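Local coordinates for protein transcription regulator (Lactobacillus plantarum WCFS1, PDB 3CLK) that probably regulates transcription as a dimeric DNA-binding protein, its periplasmic-binding-protein-like domain presumably sensing a small-molecule effector, at residues I121-I130 against Y147-I156; T139-K148 against Q160-Y168. One frame throughout, in Å; residues are numbered along the deposited sequence.

From the N terminus, the chain leaves helix 109-121, turns into strand 128-131, runs back along helix 138-153 and then enters strand 163-164, which lies beside strand 128-131 in the same parallel part of the sheet. Interaction 1 closes the first half of this circuit, bringing 121-130 against the C-terminal part of the helix, 147-156. Interaction 2 closes the second half, setting 139-148 against 160-168. The two loops cross, because 139-148 starts between the two segments of interaction 1 and its partner 160-168 lies beyond 147-156; Tyr147 and Lys148 belong to both. Backbone pairing of Ile130 with Trp162 and Lys164 joins the strands, so together the contacts fasten one beta-alpha-beta unit of the periplasmic-binding-protein-like domain.

Interaction 1. Residues I121-I130 against Y147-I156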
loop_
_atom_site.group_PDB
_atom_site.type_symbol
_atom_site.label_atom_id
_atom_site.label_comp_id
_atom_site.label_asym_id
_atom_site.label_seq_id
_atom_site.Cartn_x
_atom_site.Cartn_y
_atom_site.Cartn_z
ATOM N N ILE B 121 2.423 15.742 24.774
ATOM C CA ILE B 121 2.305 16.550 25.983
ATOM C C ILE B 121 3.003 15.857 27.151
ATOM O O ILE B 121 3.711 16.499 27.929
ATOM C CB ILE B 121 0.826 16.804 26.360
ATOM C CG1 ILE B 121 0.179 17.750 25.342
ATOM C CG2 ILE B 121 0.744 17.413 27.756
ATOM C CD1 ILE B 121 -1.348 17.839 25.460
ATOM N N ASN B 122 2.803 14.549 27.279
ATOM C CA ASN B 122 3.435 13.805 28.363
ATOM C C ASN B 122 4.953 13.700 28.193
ATOM O O ASN B 122 5.676 13.366 29.144
ATOM C CB ASN B 122 2.804 12.419 28.484
ATOM C CG ASN B 122 1.357 12.488 28.954
ATOM O OD1 ASN B 122 0.963 13.442 29.624
ATOM N ND2 ASN B 122 0.571 11.474 28.624
ATOM N N GLU B 123 5.432 13.982 26.983
ATOM C CA GLU B 123 6.867 13.959 26.711
ATOM C C GLU B 123 7.431 15.369 26.892
ATOM O O GLU B 123 8.592 15.628 26.585
ATOM C CB GLU B 123 7.149 13.456 25.289
ATOM C CG GLU B 123 6.855 11.967 25.098
ATOM C CD GLU B 123 8.105 11.107 25.076
ATOM O OE1 GLU B 123 8.795 11.081 24.031
ATOM O OE2 GLU B 123 8.400 10.458 26.103
ATOM N N GLY B 124 6.596 16.285 27.377
ATOM C CA GLY B 124 7.057 17.640 27.628
ATOM C C GLY B 124 6.751 18.723 26.608
ATOM O O GLY B 124 7.032 19.895 26.861
ATOM N N HIS B 125 6.176 18.350 25.466
ATOM C CA HIS B 125 5.853 19.314 24.410
ATOM C C HIS B 125 4.598 20.133 24.709
ATOM O O HIS B 125 3.652 19.630 25.297
ATOM C CB HIS B 125 5.648 18.573 23.077
ATOM C CG HIS B 125 6.864 17.838 22.601
ATOM N ND1 HIS B 125 7.878 18.453 21.896
ATOM C CD2 HIS B 125 7.262 16.556 22.789
ATOM C CE1 HIS B 125 8.847 17.583 21.674
ATOM N NE2 HIS B 125 8.499 16.423 22.207
ATOM N N ARG B 126 4.595 21.389 24.277
ATOM C CA ARG B 126 3.443 22.270 24.469
ATOM C C ARG B 126 3.109 23.014 23.178
ATOM O O ARG B 126 1.982 23.461 22.988
ATOM C CB ARG B 126 3.700 23.265 25.607
ATOM C CG ARG B 126 3.659 22.628 26.994
ATOM C CD ARG B 126 3.792 23.684 28.091
ATOM N NE ARG B 126 2.670 24.623 28.110
ATOM C CZ ARG B 126 1.445 24.333 28.537
ATOM N NH1 ARG B 126 1.163 23.119 28.990
ATOM N NH2 ARG B 126 0.499 25.264 28.513
ATOM N N GLN B 127 4.099 23.152 22.300
ATOM C CA GLN B 127 3.904 23.806 21.012
ATOM C C GLN B 127 3.755 22.655 20.020
ATOM O O GLN B 127 4.696 22.261 19.329
ATOM C CB GLN B 127 5.109 24.688 20.683
ATOM C CG GLN B 127 5.323 25.774 21.742
ATOM C CD GLN B 127 6.254 26.869 21.285
ATOM O OE1 GLN B 127 7.474 26.687 21.226
ATOM N NE2 GLN B 127 5.682 28.020 20.948
ATOM N N ILE B 128 2.538 22.125 19.984
ATOM C CA ILE B 128 2.185 20.966 19.178
ATOM C C ILE B 128 1.278 21.292 17.995
ATOM O O ILE B 128 0.200 21.859 18.173
ATOM C CB ILE B 128 1.466 19.945 20.079
ATOM C CG1 ILE B 128 2.322 19.663 21.317
ATOM C CG2 ILE B 128 1.154 18.673 19.306
ATOM C CD1 ILE B 128 1.681 18.696 22.312
ATOM N N GLY B 129 1.713 20.923 16.794
ATOM C CA GLY B 129 0.918 21.169 15.607
ATOM C C GLY B 129 0.279 19.885 15.108
ATOM O O GLY B 129 0.640 18.795 15.556
ATOM N N ILE B 130 -0.678 20.013 14.190
ATOM C CA ILE B 130 -1.367 18.863 13.610
ATOM C C ILE B 130 -1.551 19.149 12.126
ATOM O O ILE B 130 -2.028 20.230 11.738
ATOM C CB ILE B 130 -2.723 18.602 14.308
ATOM C CG1 ILE B 130 -3.341 17.316 13.761
ATOM C CG2 ILE B 130 -3.661 19.800 14.132
ATOM C CD1 ILE B 130 -4.376 16.711 14.677
ATOM N N TYR B 147 -7.692 16.633 19.505
ATOM C CA TYR B 147 -6.444 17.394 19.581
ATOM C C TYR B 147 -6.652 18.655 20.413
ATOM O O TYR B 147 -5.837 18.975 21.289
ATOM C CB TYR B 147 -5.986 17.771 18.164
ATOM C CG TYR B 147 -5.022 18.941 18.051
ATOM C CD1 TYR B 147 -3.655 18.786 18.292
ATOM C CD2 TYR B 147 -5.480 20.198 17.650
ATOM C CE1 TYR B 147 -2.764 19.867 18.122
ATOM C CE2 TYR B 147 -4.616 21.266 17.484
ATOM C CZ TYR B 147 -3.259 21.101 17.715
ATOM O OH TYR B 147 -2.423 22.177 17.511
ATOM N N LYS B 148 -7.745 19.369 20.137
ATOM C CA LYS B 148 -8.056 20.609 20.857
ATOM C C LYS B 148 -8.413 20.358 22.319
ATOM O O LYS B 148 -8.174 21.207 23.171
ATOM C CB LYS B 148 -9.201 21.363 20.167
ATOM C CG LYS B 148 -8.814 21.990 18.836
ATOM C CD LYS B 148 -9.968 22.773 18.216
ATOM C CE LYS B 148 -9.568 23.296 16.846
ATOM N NZ LYS B 148 -10.636 24.113 16.200
ATOM N N LYS B 149 -8.996 19.199 22.600
ATOM C CA LYS B 149 -9.352 18.842 23.965
ATOM C C LYS B 149 -8.065 18.599 24.756
ATOM O O LYS B 149 -7.906 19.102 25.867
ATOM C CB LYS B 149 -10.216 17.578 23.980
ATOM C CG LYS B 149 -10.594 17.106 25.386
ATOM C CD LYS B 149 -11.677 16.035 25.370
ATOM C CE LYS B 149 -11.220 14.746 24.692
ATOM N NZ LYS B 149 -12.276 13.682 24.745
ATOM N N ALA B 150 -7.149 17.832 24.169
ATOM C CA ALA B 150 -5.874 17.527 24.810
ATOM C C ALA B 150 -5.146 18.814 25.151
ATOM O O ALA B 150 -4.585 18.951 26.240
ATOM C CB ALA B 150 -5.012 16.662 23.895
ATOM N N LEU B 151 -5.173 19.766 24.225
ATOM C CA LEU B 151 -4.516 21.050 24.435
ATOM C C LEU B 151 -5.170 21.836 25.568
ATOM O O LEU B 151 -4.483 22.409 26.419
ATOM C CB LEU B 151 -4.548 21.885 23.151
ATOM C CG LEU B 151 -3.733 21.354 21.966
ATOM C CD1 LEU B 151 -3.631 22.437 20.897
ATOM C CD2 LEU B 151 -2.341 20.949 22.429
ATOM N N LYS B 152 -6.499 21.864 25.576
ATOM C CA LYS B 152 -7.224 22.584 26.610
ATOM C C LYS B 152 -6.999 21.989 27.994
ATOM O O LYS B 152 -6.842 22.720 28.968
ATOM C CB LYS B 152 -8.720 22.611 26.287
ATOM C CG LYS B 152 -9.070 23.569 25.158
ATOM C CD LYS B 152 -8.800 25.017 25.561
ATOM C CE LYS B 152 -9.004 25.983 24.393
ATOM N NZ LYS B 152 -10.351 25.853 23.773
ATOM N N GLU B 153 -6.985 20.663 28.083
ATOM C CA GLU B 153 -6.766 20.000 29.360
ATOM C C GLU B 153 -5.337 20.237 29.862
ATOM O O GLU B 153 -5.049 20.093 31.055
ATOM C CB GLU B 153 -7.055 18.506 29.232
ATOM C CG GLU B 153 -8.544 18.185 29.073
ATOM C CD GLU B 153 -8.823 16.699 29.056
ATOM O OE1 GLU B 153 -7.966 15.926 29.526
ATOM O OE2 GLU B 153 -9.909 16.295 28.591
ATOM N N ALA B 154 -4.449 20.616 28.946
ATOM C CA ALA B 154 -3.060 20.899 29.288
ATOM C C ALA B 154 -2.901 22.411 29.387
ATOM O O ALA B 154 -1.797 22.923 29.577
ATOM C CB ALA B 154 -2.124 20.346 28.211
ATOM N N ASN B 155 -4.019 23.118 29.242
ATOM C CA ASN B 155 -4.032 24.572 29.307
ATOM C C ASN B 155 -3.168 25.212 28.222
ATOM O O ASN B 155 -2.501 26.223 28.444
ATOM C CB ASN B 155 -3.599 25.034 30.706
ATOM C CG ASN B 155 -4.691 24.827 31.742
ATOM O OD1 ASN B 155 -5.723 25.490 31.698
ATOM N ND2 ASN B 155 -4.479 23.891 32.661
ATOM N N ILE B 156 -3.189 24.609 27.038
ATOM C CA ILE B 156 -2.446 25.122 25.897
ATOM C C ILE B 156 -3.472 25.800 25.001
ATOM O O ILE B 156 -4.429 25.166 24.572
ATOM C CB ILE B 156 -1.764 23.984 25.102
ATOM C CG1 ILE B 156 -0.633 23.372 25.936
ATOM C CG2 ILE B 156 -1.222 24.512 23.782
ATOM C CD1 ILE B 156 0.004 22.152 25.285
#
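Tyr147 OH donates a hydrogen bond of 2.7 Å to Ile128 O, the acceptor lying in the plane of the ring at its edge, which ties the helix to the strand within a buried setting. Bent at chi3 (64°), the Arg126 chain carries its guanidinium to the end of the helix, where Asn155, with positive phi, closes a Schellman motif: Arg126 NH1 gives Ala154 O a fairly straight bond of 3.0 Å (163°), and NH2 adds weak ones to Ala154 O and Asn155 O. Both carbonyls sit at the guanidinium edge, while Ile156 CG1 lies over one face, 3.4 Å from Arg126 NH2.

Ile130 CG2 stands over the centre of the Tyr147 ring in a CH-pi contact, 3.8 Å from the centroid, with Leu151 CG over the opposite face, offset toward the rim. Ile121 reaches the helix through CD1, 3.8 Å from Ala154 CB and 4.2 Å from Ala150 CB.

The axes of strand 128-130 and helix 147-153 run nearly antiparallel (169°) and approach to 10.6 Å, a strand-helix packing characteristic of the first half of a beta-alpha-beta crossover.

Interaction 2. Residues T139-K148 against Q160-Y168; sequences TGRKRLAGYK and QEWIKPGDY
Ile163 is the main apolar residue that strand 163-164 presents to the helix, and its CG1, CG2 and CD1 each meet a different side chain. CG2 touches Leu144 CD1 at 3.9 Å, CG1 approaches Tyr147 CE2 obliquely, and CD1 comes within 4.0 Å of Lys148 CE, the lysine chain crossing it at about a right angle. Beside this cluster the Tyr147 hydroxyl, whose hydrogen bond goes to Ile128 O, lies at the edge of the Trp162 indole, with OH 3.7 Å from Trp162 CB.

This is the return half of a right-handed beta-alpha-beta crossover: helix 138-153 packs on the sheet at strand 163-164, which lies at the sheet's edge within this chain, beside and parallel to strand 128-131.

Towards the start of the helix, Tyr168 takes over. Its OH rests against the bare backbone of Gly140, 3.5 Å from Gly140 CA. Arg143 NH1 lies 3.8 Å from Tyr168 CE2, the guanidinium and ring planes perpendicular, while Thr139 CG2 lies over one face of the guanidinium, toward its rim, and Asp109 forms a salt bridge with Arg143 NE.

Polar contact across the segments is by way of water. Extended beyond CG, Lys148 places NZ 2.9 Å from a water that accepts from it and donates to Gln160 OE1 at 2.6 Å; the glutamine chain, bent at chi2 (-58°), crosses the lysine at about a right angle.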
loop_
_atom_site.group_PDB
_atom_site.type_symbol
_atom_site.label_atom_id
_atom_site.label_comp_id
_atom_site.label_asym_id
_atom_site.label_seq_id
_atom_site.Cartn_x
_atom_site.Cartn_y
_atom_site.Cartn_z
ATOM N N THR B 139 -14.717 12.158 10.275
ATOM C CA THR B 139 -13.417 11.638 10.688
ATOM C C THR B 139 -12.477 12.752 11.149
ATOM O O THR B 139 -12.035 12.775 12.299
ATOM C CB THR B 139 -12.735 10.886 9.534
ATOM O OG1 THR B 139 -13.556 9.787 9.119
ATOM C CG2 THR B 139 -11.379 10.356 9.978
ATOM N N GLY B 140 -12.174 13.666 10.235
ATOM C CA GLY B 140 -11.285 14.767 10.543
ATOM C C GLY B 140 -11.779 15.670 11.651
ATOM O O GLY B 140 -11.000 16.104 12.495
ATOM N N ARG B 141 -13.073 15.967 11.645
ATOM C CA ARG B 141 -13.656 16.817 12.679
ATOM C C ARG B 141 -13.393 16.253 14.067
ATOM O O ARG B 141 -12.986 16.981 14.970
ATOM C CB ARG B 141 -15.170 16.940 12.468
ATOM C CG ARG B 141 -15.926 17.676 13.575
ATOM C CD ARG B 141 -15.518 19.138 13.664
ATOM N NE ARG B 141 -14.412 19.365 14.595
ATOM C CZ ARG B 141 -13.463 20.280 14.416
ATOM N NH1 ARG B 141 -13.476 21.054 13.333
ATOM N NH2 ARG B 141 -12.509 20.430 15.322
ATOM N N LYS B 142 -13.624 14.953 14.227
ATOM C CA LYS B 142 -13.439 14.297 15.515
ATOM C C LYS B 142 -11.984 14.256 15.971
ATOM O O LYS B 142 -11.681 14.566 17.119
ATOM C CB LYS B 142 -14.015 12.879 15.465
ATOM C CG LYS B 142 -15.478 12.839 15.047
ATOM C CD LYS B 142 -16.338 13.739 15.923
ATOM C CE LYS B 142 -16.772 13.043 17.197
ATOM N NZ LYS B 142 -17.773 11.971 16.926
ATOM N N ARG B 143 -11.084 13.877 15.073
ATOM C CA ARG B 143 -9.671 13.813 15.419
ATOM C C ARG B 143 -9.174 15.185 15.860
ATOM O O ARG B 143 -8.447 15.298 16.843
ATOM C CB ARG B 143 -8.849 13.308 14.226
ATOM C CG ARG B 143 -9.170 11.871 13.861
ATOM C CD ARG B 143 -8.278 11.329 12.748
ATOM N NE ARG B 143 -8.667 9.958 12.427
ATOM C CZ ARG B 143 -8.035 9.172 11.561
ATOM N NH1 ARG B 143 -6.963 9.613 10.918
ATOM N NH2 ARG B 143 -8.491 7.947 11.332
ATOM N N LEU B 144 -9.591 16.229 15.153
ATOM C CA LEU B 144 -9.169 17.576 15.502
ATOM C C LEU B 144 -9.759 17.990 16.848
ATOM O O LEU B 144 -9.093 18.657 17.635
ATOM C CB LEU B 144 -9.589 18.581 14.423
ATOM C CG LEU B 144 -8.968 19.979 14.568
ATOM C CD1 LEU B 144 -7.471 19.905 14.256
ATOM C CD2 LEU B 144 -9.651 20.965 13.628
ATOM N N ALA B 145 -11.003 17.598 17.114
ATOM C CA ALA B 145 -11.632 17.940 18.387
ATOM C C ALA B 145 -10.842 17.295 19.526
ATOM O O ALA B 145 -10.671 17.895 20.584
ATOM C CB ALA B 145 -13.093 17.462 18.417
ATOM N N GLY B 146 -10.369 16.071 19.297
ATOM C CA GLY B 146 -9.585 15.360 20.295
ATOM C C GLY B 146 -8.280 16.087 20.566
ATOM O O GLY B 146 -7.819 16.157 21.708
ATOM N N TYR B 147 -7.692 16.633 19.505
ATOM C CA TYR B 147 -6.444 17.394 19.581
ATOM C C TYR B 147 -6.652 18.655 20.413
ATOM O O TYR B 147 -5.837 18.975 21.289
ATOM C CB TYR B 147 -5.986 17.771 18.164
ATOM C CG TYR B 147 -5.022 18.941 18.051
ATOM C CD1 TYR B 147 -3.655 18.786 18.292
ATOM C CD2 TYR B 147 -5.480 20.198 17.650
ATOM C CE1 TYR B 147 -2.764 19.867 18.122
ATOM C CE2 TYR B 147 -4.616 21.266 17.484
ATOM C CZ TYR B 147 -3.259 21.101 17.715
ATOM O OH TYR B 147 -2.423 22.177 17.511
ATOM N N LYS B 148 -7.745 19.369 20.137
ATOM C CA LYS B 148 -8.056 20.609 20.857
ATOM C C LYS B 148 -8.413 20.358 22.319
ATOM O O LYS B 148 -8.174 21.207 23.171
ATOM C CB LYS B 148 -9.201 21.363 20.167
ATOM C CG LYS B 148 -8.814 21.990 18.836
ATOM C CD LYS B 148 -9.968 22.773 18.216
ATOM C CE LYS B 148 -9.568 23.296 16.846
ATOM N NZ LYS B 148 -10.636 24.113 16.200
ATOM N N GLN B 160 -4.676 28.458 15.702
ATOM C CA GLN B 160 -5.063 28.049 14.358
ATOM C C GLN B 160 -3.876 27.916 13.417
ATOM O O GLN B 160 -3.936 27.171 12.451
ATOM C CB GLN B 160 -6.079 29.032 13.763
ATOM C CG GLN B 160 -7.477 28.945 14.364
ATOM C CD GLN B 160 -8.086 27.564 14.224
ATOM O OE1 GLN B 160 -8.036 26.958 13.151
ATOM N NE2 GLN B 160 -8.676 27.062 15.304
ATOM N N GLU B 161 -2.797 28.638 13.696
ATOM C CA GLU B 161 -1.610 28.567 12.855
ATOM C C GLU B 161 -0.897 27.223 12.987
ATOM O O GLU B 161 -0.063 26.873 12.151
ATOM C CB GLU B 161 -0.643 29.701 13.205
ATOM C CG GLU B 161 -1.262 31.075 13.050
ATOM C CD GLU B 161 -2.096 31.175 11.787
ATOM O OE1 GLU B 161 -1.520 31.077 10.682
ATOM O OE2 GLU B 161 -3.330 31.337 11.907
ATOM N N TRP B 162 -1.232 26.478 14.037
ATOM C CA TRP B 162 -0.632 25.171 14.291
ATOM C C TRP B 162 -1.426 24.060 13.606
ATOM O O TRP B 162 -1.072 22.876 13.685
ATOM C CB TRP B 162 -0.582 24.901 15.797
ATOM C CG TRP B 162 0.353 25.799 16.571
ATOM C CD1 TRP B 162 1.209 26.739 16.063
ATOM C CD2 TRP B 162 0.559 25.797 17.988
ATOM N NE1 TRP B 162 1.937 27.316 17.077
ATOM C CE2 TRP B 162 1.559 26.757 18.271
ATOM C CE3 TRP B 162 -0.002 25.075 19.049
ATOM C CZ2 TRP B 162 2.013 27.014 19.568
ATOM C CZ3 TRP B 162 0.450 25.330 20.347
ATOM C CH2 TRP B 162 1.448 26.292 20.591
ATOM N N ILE B 163 -2.498 24.458 12.931
ATOM C CA ILE B 163 -3.364 23.525 12.237
ATOM C C ILE B 163 -3.234 23.741 10.735
ATOM O O ILE B 163 -3.578 24.813 10.217
ATOM C CB ILE B 163 -4.834 23.734 12.677
ATOM C CG1 ILE B 163 -4.912 23.732 14.208
ATOM C CG2 ILE B 163 -5.717 22.641 12.113
ATOM C CD1 ILE B 163 -6.284 24.131 14.769
ATOM N N LYS B 164 -2.705 22.732 10.046
ATOM C CA LYS B 164 -2.518 22.793 8.605
ATOM C C LYS B 164 -3.296 21.656 7.971
ATOM O O LYS B 164 -2.878 20.496 8.016
ATOM C CB LYS B 164 -1.038 22.671 8.247
ATOM C CG LYS B 164 -0.174 23.790 8.807
ATOM C CD LYS B 164 -0.598 25.156 8.271
ATOM C CE LYS B 164 0.298 26.255 8.821
ATOM N NZ LYS B 164 -0.107 27.604 8.345
ATOM N N PRO B 165 -4.468 21.972 7.402
ATOM C CA PRO B 165 -5.330 20.985 6.754
ATOM C C PRO B 165 -4.674 20.343 5.539
ATOM O O PRO B 165 -3.730 20.881 4.957
ATOM C CB PRO B 165 -6.565 21.803 6.373
ATOM C CG PRO B 165 -6.626 22.827 7.455
ATOM C CD PRO B 165 -5.178 23.253 7.558
ATOM N N GLY B 166 -5.203 19.194 5.158
ATOM C CA GLY B 166 -4.675 18.477 4.021
ATOM C C GLY B 166 -5.649 17.380 3.684
ATOM O O GLY B 166 -6.811 17.419 4.099
ATOM N N ASP B 167 -5.173 16.381 2.960
ATOM C CA ASP B 167 -6.020 15.281 2.542
ATOM C C ASP B 167 -5.421 13.931 2.892
ATOM O O ASP B 167 -5.572 12.969 2.135
ATOM C CB ASP B 167 -6.242 15.355 1.029
ATOM C CG ASP B 167 -4.938 15.408 0.258
ATOM O OD1 ASP B 167 -3.899 15.040 0.840
ATOM O OD2 ASP B 167 -4.948 15.805 -0.924
ATOM N N TYR B 168 -4.731 13.860 4.028
ATOM C CA TYR B 168 -4.123 12.609 4.478
ATOM C C TYR B 168 -3.057 12.031 3.553
ATOM O O TYR B 168 -2.620 10.905 3.754
ATOM C CB TYR B 168 -5.189 11.532 4.676
ATOM C CG TYR B 168 -6.277 11.893 5.652
ATOM C CD1 TYR B 168 -7.466 12.481 5.215
ATOM C CD2 TYR B 168 -6.122 11.652 7.015
ATOM C CE1 TYR B 168 -8.476 12.818 6.121
ATOM C CE2 TYR B 168 -7.120 11.989 7.923
ATOM C CZ TYR B 168 -8.295 12.571 7.471
ATOM O OH TYR B 168 -9.280 12.900 8.381
HETATM O O HOH W 1 -9.387 24.791 13.651
#